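PDB 7ATP: synaptotagmin-1 from Arabidopsis thaliana, which helps maintain plasma membrane integrity during freezing and osmotic stress, and is represented here by its C2A domain, a calcium- and lipid-binding module. Local coordinates for residues R5-V10 and L136-F141; H11-R16 and N59-F64; V33-S38 and L74-Y79. All coordinates share one frame; numbering follows the deposited sequence.

The three contacts sample both sheets of the C2A beta sandwich. Contacts 1 and 2 share strand 8-18, which pairs with 131-140 in contact 1 and with 57-66 in contact 2; their centres are 14 Å apart. The backbones join directly, for Leu-137 O lies 2.7 Å from His-11 N. Contact 3 belongs to the facing sheet, its centre 11 Å from that of contact 2, and the two meet through the core, where Phe-64 CZ is 3.5 Å from Ile-35 CG2. Contact 3 also runs toward the calcium end: the side chain of Tyr-79 lies about 9 Å from a bound calcium ion, whereas contacts 1 and 2 lie away from the predicted calcium ligands.

Contact 1: residues R5-V10 and L136-F141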
loop_
_atom_site.group_PDB
_atom_site.type_symbol
_atom_site.label_atom_id
_atom_site.label_comp_id
_atom_site.label_asym_id
_atom_site.label_seq_id
_atom_site.Cartn_x
_atom_site.Cartn_y
_atom_site.Cartn_z
ATOM N N ARG A 5 -19.957 -7.529 12.541
ATOM C CA ARG A 5 -20.085 -6.078 12.667
ATOM C C ARG A 5 -18.732 -5.387 12.804
ATOM O O ARG A 5 -17.836 -5.894 13.477
ATOM C CB ARG A 5 -20.959 -5.715 13.868
ATOM C CG ARG A 5 -22.442 -5.952 13.665
ATOM C CD ARG A 5 -23.237 -5.429 14.853
ATOM N NE ARG A 5 -24.657 -5.760 14.756
ATOM C CZ ARG A 5 -25.540 -5.566 15.731
ATOM N NH1 ARG A 5 -25.154 -5.041 16.886
ATOM N NH2 ARG A 5 -26.812 -5.901 15.555
ATOM N N PRO A 6 -18.589 -4.227 12.165
ATOM C CA PRO A 6 -17.328 -3.483 12.259
ATOM C C PRO A 6 -17.135 -2.846 13.627
ATOM O O PRO A 6 -18.083 -2.399 14.274
ATOM C CB PRO A 6 -17.464 -2.412 11.166
ATOM C CG PRO A 6 -18.517 -2.932 10.239
ATOM C CD PRO A 6 -19.471 -3.679 11.122
ATOM N N VAL A 7 -15.874 -2.785 14.047
ATOM C CA VAL A 7 -15.490 -2.268 15.354
ATOM C C VAL A 7 -14.652 -0.998 15.268
ATOM O O VAL A 7 -14.381 -0.381 16.301
ATOM C CB VAL A 7 -14.745 -3.342 16.174
ATOM C CG1 VAL A 7 -15.458 -4.686 16.061
ATOM C CG2 VAL A 7 -13.295 -3.464 15.718
ATOM N N GLY A 8 -14.246 -0.577 14.076
ATOM C CA GLY A 8 -13.401 0.598 13.943
ATOM C C GLY A 8 -12.991 0.814 12.501
ATOM O O GLY A 8 -13.253 -0.005 11.612
ATOM N N ILE A 9 -12.339 1.953 12.277
ATOM C CA ILE A 9 -11.852 2.328 10.958
ATOM C C ILE A 9 -10.375 2.660 11.069
ATOM O O ILE A 9 -9.937 3.285 12.040
ATOM C CB ILE A 9 -12.624 3.527 10.378
ATOM C CG1 ILE A 9 -14.130 3.256 10.367
ATOM C CG2 ILE A 9 -12.129 3.840 8.986
ATOM C CD1 ILE A 9 -14.630 2.555 9.127
ATOM N N VAL A 10 -9.605 2.227 10.085
ATOM C CA VAL A 10 -8.193 2.569 9.995
ATOM C C VAL A 10 -8.023 3.512 8.819
ATOM O O VAL A 10 -8.650 3.331 7.770
ATOM C CB VAL A 10 -7.310 1.315 9.851
ATOM C CG1 VAL A 10 -7.797 0.454 8.697
ATOM C CG2 VAL A 10 -5.846 1.702 9.685
ATOM N N LEU A 136 -0.532 5.103 9.166
ATOM C CA LEU A 136 -1.773 4.526 9.637
ATOM C C LEU A 136 -2.281 5.300 10.841
ATOM O O LEU A 136 -1.500 5.758 11.676
ATOM C CB LEU A 136 -1.589 3.075 10.026
ATOM C CG LEU A 136 -1.790 2.088 8.894
ATOM C CD1 LEU A 136 -0.718 2.222 7.843
ATOM C CD2 LEU A 136 -1.755 0.717 9.495
ATOM N N LEU A 137 -3.602 5.428 10.922
ATOM C CA LEU A 137 -4.253 6.037 12.077
ATOM C C LEU A 137 -5.518 5.235 12.338
ATOM O O LEU A 137 -6.412 5.190 11.485
ATOM C CB LEU A 137 -4.557 7.509 11.820
ATOM C CG LEU A 137 -4.993 8.410 12.966
ATOM C CD1 LEU A 137 -4.411 9.806 12.767
ATOM C CD2 LEU A 137 -6.506 8.461 13.006
ATOM N N TYR A 138 -5.569 4.573 13.487
ATOM C CA TYR A 138 -6.704 3.751 13.875
ATOM C C TYR A 138 -7.636 4.547 14.769
ATOM O O TYR A 138 -7.189 5.267 15.661
ATOM C CB TYR A 138 -6.264 2.491 14.615
ATOM C CG TYR A 138 -7.426 1.602 14.978
ATOM C CD1 TYR A 138 -8.431 1.345 14.059
ATOM C CD2 TYR A 138 -7.519 1.013 16.232
ATOM C CE1 TYR A 138 -9.498 0.536 14.367
ATOM C CE2 TYR A 138 -8.588 0.196 16.556
ATOM C CZ TYR A 138 -9.578 -0.040 15.616
ATOM O OH TYR A 138 -10.653 -0.851 15.919
ATOM N N LYS A 139 -8.927 4.402 14.526
ATOM C CA LYS A 139 -9.933 5.069 15.330
ATOM C C LYS A 139 -11.113 4.130 15.559
ATOM O O LYS A 139 -11.837 3.791 14.615
ATOM C CB LYS A 139 -10.369 6.376 14.664
ATOM C CG LYS A 139 -9.494 7.572 15.045
ATOM C CD LYS A 139 -10.024 8.888 14.479
ATOM C CE LYS A 139 -10.130 9.957 15.571
ATOM N NZ LYS A 139 -8.836 10.201 16.275
ATOM N N PRO A 140 -11.319 3.658 16.800
ATOM C CA PRO A 140 -12.476 2.799 17.086
ATOM C C PRO A 140 -13.690 3.603 17.523
ATOM O O PRO A 140 -13.615 4.829 17.652
ATOM C CB PRO A 140 -11.958 1.897 18.204
ATOM C CG PRO A 140 -10.983 2.773 18.936
ATOM C CD PRO A 140 -10.393 3.740 17.936
ATOM N N PHE A 141 -14.810 2.927 17.770
ATOM C CA PHE A 141 -16.066 3.623 18.033
ATOM C C PHE A 141 -16.227 4.079 19.484
ATOM O O PHE A 141 -16.737 5.177 19.723
ATOM C CB PHE A 141 -17.239 2.735 17.611
ATOM C CG PHE A 141 -17.314 2.516 16.125
ATOM C CD1 PHE A 141 -17.920 3.455 15.297
ATOM C CD2 PHE A 141 -16.770 1.383 15.544
ATOM C CE1 PHE A 141 -17.985 3.261 13.911
ATOM C CE2 PHE A 141 -16.836 1.184 14.161
ATOM C CZ PHE A 141 -17.441 2.127 13.347
#
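Ile-9 and Lys-139 form the hydrogen-bonded pair at the middle of this antiparallel contact, and Tyr-138 lays its ring along the backbone beside them. Ile-9 N reaches Lys-139 O at 3.0 Å with an N-H...O angle of 179°; Lys-139 N returns the bond to Ile-9 O at 2.9 Å.

Tyr-138 can be followed outward. Its CB carries CG anti to the backbone N (chi1 -178°), which swings the ring over toward the partner strand. CD1 then comes 3.2 Å from Ile-9 O and CE1 lies 3.8 Å from Ile-9 N, with Val-10 N near the ring plane at the edge. At the tip, OH stands 3.7 Å from Gly-8 CA and equally far from Val-7 CG2; the hydroxyl thus lies directly against the backbone of a glycine, which has no side chain there. Pro-140 N lies over the centre of one ring face.

Beyond the last bridge, Gly-8 with Pro-140, Phe-141 turns its ring to the partner segment: its CD2 edge meets Val-7 O at 3.1 Å, and CE2 lies 3.1 Å from Gly-8 N. On the other side of the sheet from Tyr-138, the Lys-139 chain leads away to a salt bridge with Asp-103.

On its other edge strand 8-18 begins with a classic beta bulge, Val-7 and Gly-8 set opposite Val-66 of strand 57-66; the contact itself joins the first strand of the C2 sandwich to its last.

Contact 2: residues H11-R16 and N59-F64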
loop_
_atom_site.group_PDB
_atom_site.type_symbol
_atom_site.label_atom_id
_atom_site.label_comp_id
_atom_site.label_asym_id
_atom_site.label_seq_id
_atom_site.Cartn_x
_atom_site.Cartn_y
_atom_site.Cartn_z
ATOM N N HIS A 11 -7.203 4.532 9.006
ATOM C CA HIS A 11 -6.947 5.525 7.978
ATOM C C HIS A 11 -5.546 5.275 7.441
ATOM O O HIS A 11 -4.569 5.357 8.187
ATOM C CB HIS A 11 -7.117 6.932 8.540
ATOM C CG HIS A 11 -8.543 7.281 8.850
ATOM N ND1 HIS A 11 -9.214 6.782 9.948
ATOM C CD2 HIS A 11 -9.427 8.073 8.199
ATOM C CE1 HIS A 11 -10.450 7.255 9.962
ATOM N NE2 HIS A 11 -10.607 8.035 8.907
ATOM N N VAL A 12 -5.457 4.940 6.154
ATOM C CA VAL A 12 -4.196 4.601 5.508
ATOM C C VAL A 12 -3.831 5.738 4.581
ATOM O O VAL A 12 -4.619 6.108 3.709
ATOM C CB VAL A 12 -4.300 3.284 4.722
ATOM C CG1 VAL A 12 -2.915 2.794 4.348
ATOM C CG2 VAL A 12 -5.014 2.247 5.521
ATOM N N LYS A 13 -2.649 6.305 4.776
ATOM C CA LYS A 13 -2.080 7.263 3.852
ATOM C C LYS A 13 -0.918 6.581 3.143
ATOM O O LYS A 13 0.019 6.109 3.800
ATOM C CB LYS A 13 -1.618 8.536 4.553
ATOM C CG LYS A 13 -1.025 9.553 3.591
ATOM C CD LYS A 13 -0.470 10.793 4.302
ATOM C CE LYS A 13 -1.577 11.723 4.778
ATOM N NZ LYS A 13 -1.140 12.655 5.884
ATOM N N VAL A 14 -1.006 6.477 1.817
ATOM C CA VAL A 14 0.120 6.019 1.018
ATOM C C VAL A 14 0.947 7.257 0.727
ATOM O O VAL A 14 0.492 8.164 0.029
ATOM C CB VAL A 14 -0.343 5.324 -0.271
ATOM C CG1 VAL A 14 0.816 5.089 -1.172
ATOM C CG2 VAL A 14 -1.007 3.998 0.061
ATOM N N VAL A 15 2.153 7.311 1.276
ATOM C CA VAL A 15 2.942 8.529 1.231
ATOM C C VAL A 15 3.706 8.589 -0.071
ATOM O O VAL A 15 3.403 9.403 -0.952
ATOM C CB VAL A 15 3.917 8.618 2.413
ATOM C CG1 VAL A 15 4.790 9.855 2.264
ATOM C CG2 VAL A 15 3.160 8.656 3.699
ATOM N N ARG A 16 4.714 7.736 -0.191
ATOM C CA ARG A 16 5.548 7.716 -1.375
ATOM C C ARG A 16 6.154 6.335 -1.513
ATOM O O ARG A 16 6.052 5.492 -0.623
ATOM C CB ARG A 16 6.660 8.756 -1.308
ATOM C CG ARG A 16 7.893 8.271 -0.553
ATOM C CD ARG A 16 8.880 9.408 -0.258
ATOM N NE ARG A 16 8.621 10.055 1.028
ATOM C CZ ARG A 16 8.033 11.242 1.172
ATOM N NH1 ARG A 16 7.831 11.752 2.386
ATOM N NH2 ARG A 16 7.645 11.920 0.100
ATOM N N ASN A 59 0.719 10.708 -1.291
ATOM C CA ASN A 59 0.016 11.283 -0.162
ATOM C C ASN A 59 -1.483 11.049 -0.290
ATOM O O ASN A 59 -2.301 11.953 -0.098
ATOM C CB ASN A 59 0.339 12.767 -0.035
ATOM C CG ASN A 59 1.732 12.988 0.507
ATOM O OD1 ASN A 59 2.194 12.245 1.394
ATOM N ND2 ASN A 59 2.425 13.980 -0.030
ATOM N N GLU A 60 -1.844 9.821 -0.637
ATOM C CA GLU A 60 -3.233 9.493 -0.884
ATOM C C GLU A 60 -3.779 8.718 0.294
ATOM O O GLU A 60 -3.114 7.833 0.832
ATOM C CB GLU A 60 -3.401 8.722 -2.207
ATOM C CG GLU A 60 -3.139 9.665 -3.392
ATOM C CD GLU A 60 -3.343 9.073 -4.800
ATOM O OE1 GLU A 60 -3.935 7.992 -4.971
ATOM O OE2 GLU A 60 -2.931 9.763 -5.749
ATOM N N GLU A 61 -4.982 9.083 0.718
ATOM C CA GLU A 61 -5.567 8.553 1.942
ATOM C C GLU A 61 -6.739 7.645 1.615
ATOM O O GLU A 61 -7.607 8.008 0.817
ATOM C CB GLU A 61 -6.043 9.683 2.859
ATOM C CG GLU A 61 -5.092 10.852 2.930
ATOM C CD GLU A 61 -5.475 11.819 4.035
ATOM O OE1 GLU A 61 -6.089 12.862 3.723
ATOM O OE2 GLU A 61 -5.184 11.517 5.216
ATOM N N PHE A 62 -6.772 6.484 2.246
ATOM C CA PHE A 62 -7.881 5.557 2.125
ATOM C C PHE A 62 -8.316 5.170 3.529
ATOM O O PHE A 62 -7.585 5.389 4.494
ATOM C CB PHE A 62 -7.478 4.331 1.309
ATOM C CG PHE A 62 -6.883 4.689 -0.019
ATOM C CD1 PHE A 62 -7.671 4.731 -1.153
ATOM C CD2 PHE A 62 -5.552 5.059 -0.115
ATOM C CE1 PHE A 62 -7.130 5.106 -2.403
ATOM C CE2 PHE A 62 -5.000 5.434 -1.334
ATOM C CZ PHE A 62 -5.790 5.456 -2.495
ATOM N N LYS A 63 -9.515 4.605 3.641
ATOM C CA LYS A 63 -10.034 4.147 4.915
ATOM C C LYS A 63 -10.670 2.782 4.738
ATOM O O LYS A 63 -11.253 2.481 3.692
ATOM C CB LYS A 63 -11.060 5.134 5.518
ATOM C CG LYS A 63 -12.448 5.050 4.907
ATOM C CD LYS A 63 -13.427 5.909 5.669
ATOM C CE LYS A 63 -12.862 7.297 5.865
ATOM N NZ LYS A 63 -13.763 8.333 5.303
ATOM N N PHE A 64 -10.565 1.968 5.791
ATOM C CA PHE A 64 -10.998 0.582 5.775
ATOM C C PHE A 64 -11.815 0.251 7.015
ATOM O O PHE A 64 -11.430 0.606 8.133
ATOM C CB PHE A 64 -9.805 -0.358 5.727
ATOM C CG PHE A 64 -8.989 -0.218 4.509
ATOM C CD1 PHE A 64 -7.941 0.676 4.465
ATOM C CD2 PHE A 64 -9.266 -0.989 3.393
ATOM C CE1 PHE A 64 -7.186 0.792 3.336
ATOM C CE2 PHE A 64 -8.515 -0.877 2.259
ATOM C CZ PHE A 64 -7.475 0.013 2.224
#
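One antiparallel strand pair of the C2 sandwich, interrupted by a G1 beta bulge, links Val-12 with Phe-62 and Val-14 with Glu-60. Both pairs are doubly hydrogen-bonded; Phe-62 N to Val-12 O is the shortest bond at 2.6 Å. In the bulge Asn-59 and Glu-60 together stand opposite the single residue Val-14, and Asn-59 has the left-handed backbone expected of its first position (phi 52°, psi 45°). Asn-59 N bonds Val-15 O at 3.0 Å, while Asn-59 OD1 leans back to 3.6 Å from Val-15 CG1.

On the inward face, Val-12 CG2 touches the edge of the Phe-64 ring, 3.4 Å from CE1. That methyl lies beside the backbone N because CG1 takes the anti place (chi1 -166°). On the other face, Lys-13 and Glu-61 run side by side, Lys-13 CE being 3.6 Å from Glu-61 OE2 but NZ 4.3 Å from it, too far for a salt bridge. His-11 and Lys-63 also point the same way, NE2 of His-11 lying 3.9 Å from Lys-63 CE.

Strand 57-66 is outermost in its sheet; strand 8-18 is flanked beyond by 131-140, and Val-12 packs on Leu-74 and Phe-76 of strand 73-80 opposite.

Contact 3: residues V33-S38 and L74-Y79; sequences VKIKLS and LEFSVY
Lys-34 pairs with Ser-77 and Lys-36 with Glu-75 at the centre of the second sheet of the C2 sandwich, where segments 33-37 and 74-79 run antiparallel, their directions 161° apart.

Backbone hydrogen bonds come first. Each of these pairs makes two. Lys-34 N to Ser-77 O measures 2.7 Å. The longest of the four, Lys-36 N to Glu-75 O, measures 2.9 Å. CA-H...O contacts fill the intervals, as from Ile-35 CA to Glu-75 O.

Apolar contacts occupy the face turned to the other sheet. Ile-35 crosses the Phe-76 ring obliquely: CG1 meets CD1 at 3.7 Å and CG2 lies over one face, while Val-33 CG1 comes at the ring edge. Leu-37 CD1 meets Leu-74 CD2 at 3.7 Å. Beyond the pair, Phe-76 also packs on Leu-132 and Val-134 of strand 131-140, so its contacts span the sandwich.

The opposite face is mixed. Its aliphatic contact is Lys-34 CB at the edge of the Tyr-79 ring, 4.1 Å from CE2; Tyr-79 directly precedes Asp-80, a predicted calcium ligand. Among the polar groups, Ser-38 OG, just past the strand end, hydrogen-bonds the N of Val-73, the residue before Leu-74. Glu-75, extended beyond CG, reaches across to the aliphatic part of Lys-36, whose chain is bent at chi3 (-51°): Glu-75 OE1 lies 3.3 Å from Lys-36 CD but 4.1 Å from Lys-36 NZ, beyond a salt bridge.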
loop_
_atom_site.group_PDB
_atom_site.type_symbol
_atom_site.label_atom_id
_atom_site.label_comp_id
_atom_site.label_asym_id
_atom_site.label_seq_id
_atom_site.Cartn_x
_atom_site.Cartn_y
_atom_site.Cartn_z
ATOM N N VAL A 33 -0.337 1.793 -6.394
ATOM C CA VAL A 33 -0.348 0.879 -5.258
ATOM C C VAL A 33 -1.751 0.333 -5.058
ATOM O O VAL A 33 -2.729 1.091 -5.081
ATOM C CB VAL A 33 0.129 1.575 -3.971
ATOM C CG1 VAL A 33 0.264 0.556 -2.882
ATOM C CG2 VAL A 33 1.432 2.268 -4.211
ATOM N N LYS A 34 -1.848 -0.972 -4.820
ATOM C CA LYS A 34 -3.107 -1.603 -4.460
ATOM C C LYS A 34 -3.082 -1.918 -2.980
ATOM O O LYS A 34 -2.130 -2.531 -2.489
ATOM C CB LYS A 34 -3.347 -2.889 -5.248
ATOM C CG LYS A 34 -4.762 -3.417 -5.152
ATOM C CD LYS A 34 -5.005 -4.569 -6.157
ATOM C CE LYS A 34 -4.722 -5.946 -5.531
ATOM N NZ LYS A 34 -5.930 -6.835 -5.551
ATOM N N ILE A 35 -4.140 -1.544 -2.278
ATOM C CA ILE A 35 -4.218 -1.772 -0.843
ATOM C C ILE A 35 -5.426 -2.643 -0.569
ATOM O O ILE A 35 -6.556 -2.257 -0.883
ATOM C CB ILE A 35 -4.316 -0.467 -0.045
ATOM C CG1 ILE A 35 -3.223 0.515 -0.450
ATOM C CG2 ILE A 35 -4.199 -0.761 1.425
ATOM C CD1 ILE A 35 -3.669 1.498 -1.492
ATOM N N LYS A 36 -5.191 -3.792 0.051
ATOM C CA LYS A 36 -6.246 -4.718 0.422
ATOM C C LYS A 36 -6.139 -5.045 1.907
ATOM O O LYS A 36 -5.042 -5.291 2.421
ATOM C CB LYS A 36 -6.150 -5.989 -0.413
ATOM C CG LYS A 36 -7.427 -6.805 -0.523
ATOM C CD LYS A 36 -7.157 -8.119 -1.270
ATOM C CE LYS A 36 -6.429 -7.872 -2.600
ATOM N NZ LYS A 36 -6.002 -9.120 -3.316
ATOM N N LEU A 37 -7.275 -5.040 2.594
ATOM C CA LEU A 37 -7.326 -5.462 3.989
ATOM C C LEU A 37 -7.676 -6.943 4.058
ATOM O O LEU A 37 -8.652 -7.377 3.442
ATOM C CB LEU A 37 -8.348 -4.642 4.768
ATOM C CG LEU A 37 -8.503 -5.030 6.239
ATOM C CD1 LEU A 37 -7.151 -5.006 6.928
ATOM C CD2 LEU A 37 -9.499 -4.109 6.940
ATOM N N SER A 38 -6.880 -7.716 4.799
ATOM C CA SER A 38 -7.109 -9.151 4.871
ATOM C C SER A 38 -8.472 -9.441 5.491
ATOM O O SER A 38 -9.038 -8.628 6.221
ATOM C CB SER A 38 -6.008 -9.833 5.678
ATOM O OG SER A 38 -6.099 -9.492 7.048
ATOM N N LEU A 74 -2.968 -5.536 6.500
ATOM C CA LEU A 74 -3.001 -4.752 5.273
ATOM C C LEU A 74 -2.008 -5.296 4.256
ATOM O O LEU A 74 -0.858 -5.575 4.595
ATOM C CB LEU A 74 -2.686 -3.292 5.568
ATOM C CG LEU A 74 -3.931 -2.533 5.983
ATOM C CD1 LEU A 74 -3.590 -1.080 6.211
ATOM C CD2 LEU A 74 -5.030 -2.679 4.948
ATOM N N GLU A 75 -2.455 -5.429 3.011
ATOM C CA GLU A 75 -1.629 -5.898 1.909
ATOM C C GLU A 75 -1.421 -4.740 0.936
ATOM O O GLU A 75 -2.392 -4.199 0.401
ATOM C CB GLU A 75 -2.299 -7.086 1.216
ATOM C CG GLU A 75 -2.871 -8.133 2.182
ATOM C CD GLU A 75 -3.890 -9.084 1.530
ATOM O OE1 GLU A 75 -4.401 -8.754 0.433
ATOM O OE2 GLU A 75 -4.186 -10.162 2.116
ATOM N N PHE A 76 -0.166 -4.342 0.734
ATOM C CA PHE A 76 0.206 -3.283 -0.201
ATOM C C PHE A 76 0.920 -3.912 -1.384
ATOM O O PHE A 76 1.954 -4.558 -1.203
ATOM C CB PHE A 76 1.129 -2.256 0.447
ATOM C CG PHE A 76 0.509 -1.515 1.590
ATOM C CD1 PHE A 76 -0.060 -0.272 1.395
ATOM C CD2 PHE A 76 0.499 -2.060 2.854
ATOM C CE1 PHE A 76 -0.637 0.400 2.407
ATOM C CE2 PHE A 76 -0.078 -1.379 3.897
ATOM C CZ PHE A 76 -0.647 -0.145 3.681
ATOM N N SER A 77 0.388 -3.719 -2.586
ATOM C CA SER A 77 0.991 -4.266 -3.800
ATOM C C SER A 77 1.320 -3.123 -4.745
ATOM O O SER A 77 0.442 -2.314 -5.065
ATOM C CB SER A 77 0.050 -5.250 -4.493
ATOM O OG SER A 77 -0.543 -6.106 -3.543
ATOM N N VAL A 78 2.571 -3.050 -5.185
ATOM C CA VAL A 78 3.007 -1.998 -6.093
ATOM C C VAL A 78 3.067 -2.564 -7.499
ATOM O O VAL A 78 3.792 -3.535 -7.749
ATOM C CB VAL A 78 4.368 -1.428 -5.695
ATOM C CG1 VAL A 78 4.741 -0.322 -6.659
ATOM C CG2 VAL A 78 4.314 -0.928 -4.302
ATOM N N TYR A 79 2.334 -1.935 -8.420
ATOM C CA TYR A 79 2.255 -2.369 -9.802
ATOM C C TYR A 79 2.701 -1.256 -10.735
ATOM O O TYR A 79 2.577 -0.061 -10.428
ATOM C CB TYR A 79 0.835 -2.782 -10.176
ATOM C CG TYR A 79 0.317 -4.029 -9.506
ATOM C CD1 TYR A 79 0.564 -5.285 -10.041
ATOM C CD2 TYR A 79 -0.478 -3.950 -8.369
ATOM C CE1 TYR A 79 0.060 -6.439 -9.441
ATOM C CE2 TYR A 79 -0.989 -5.087 -7.767
ATOM C CZ TYR A 79 -0.717 -6.331 -8.302
ATOM O OH TYR A 79 -1.230 -7.461 -7.688
#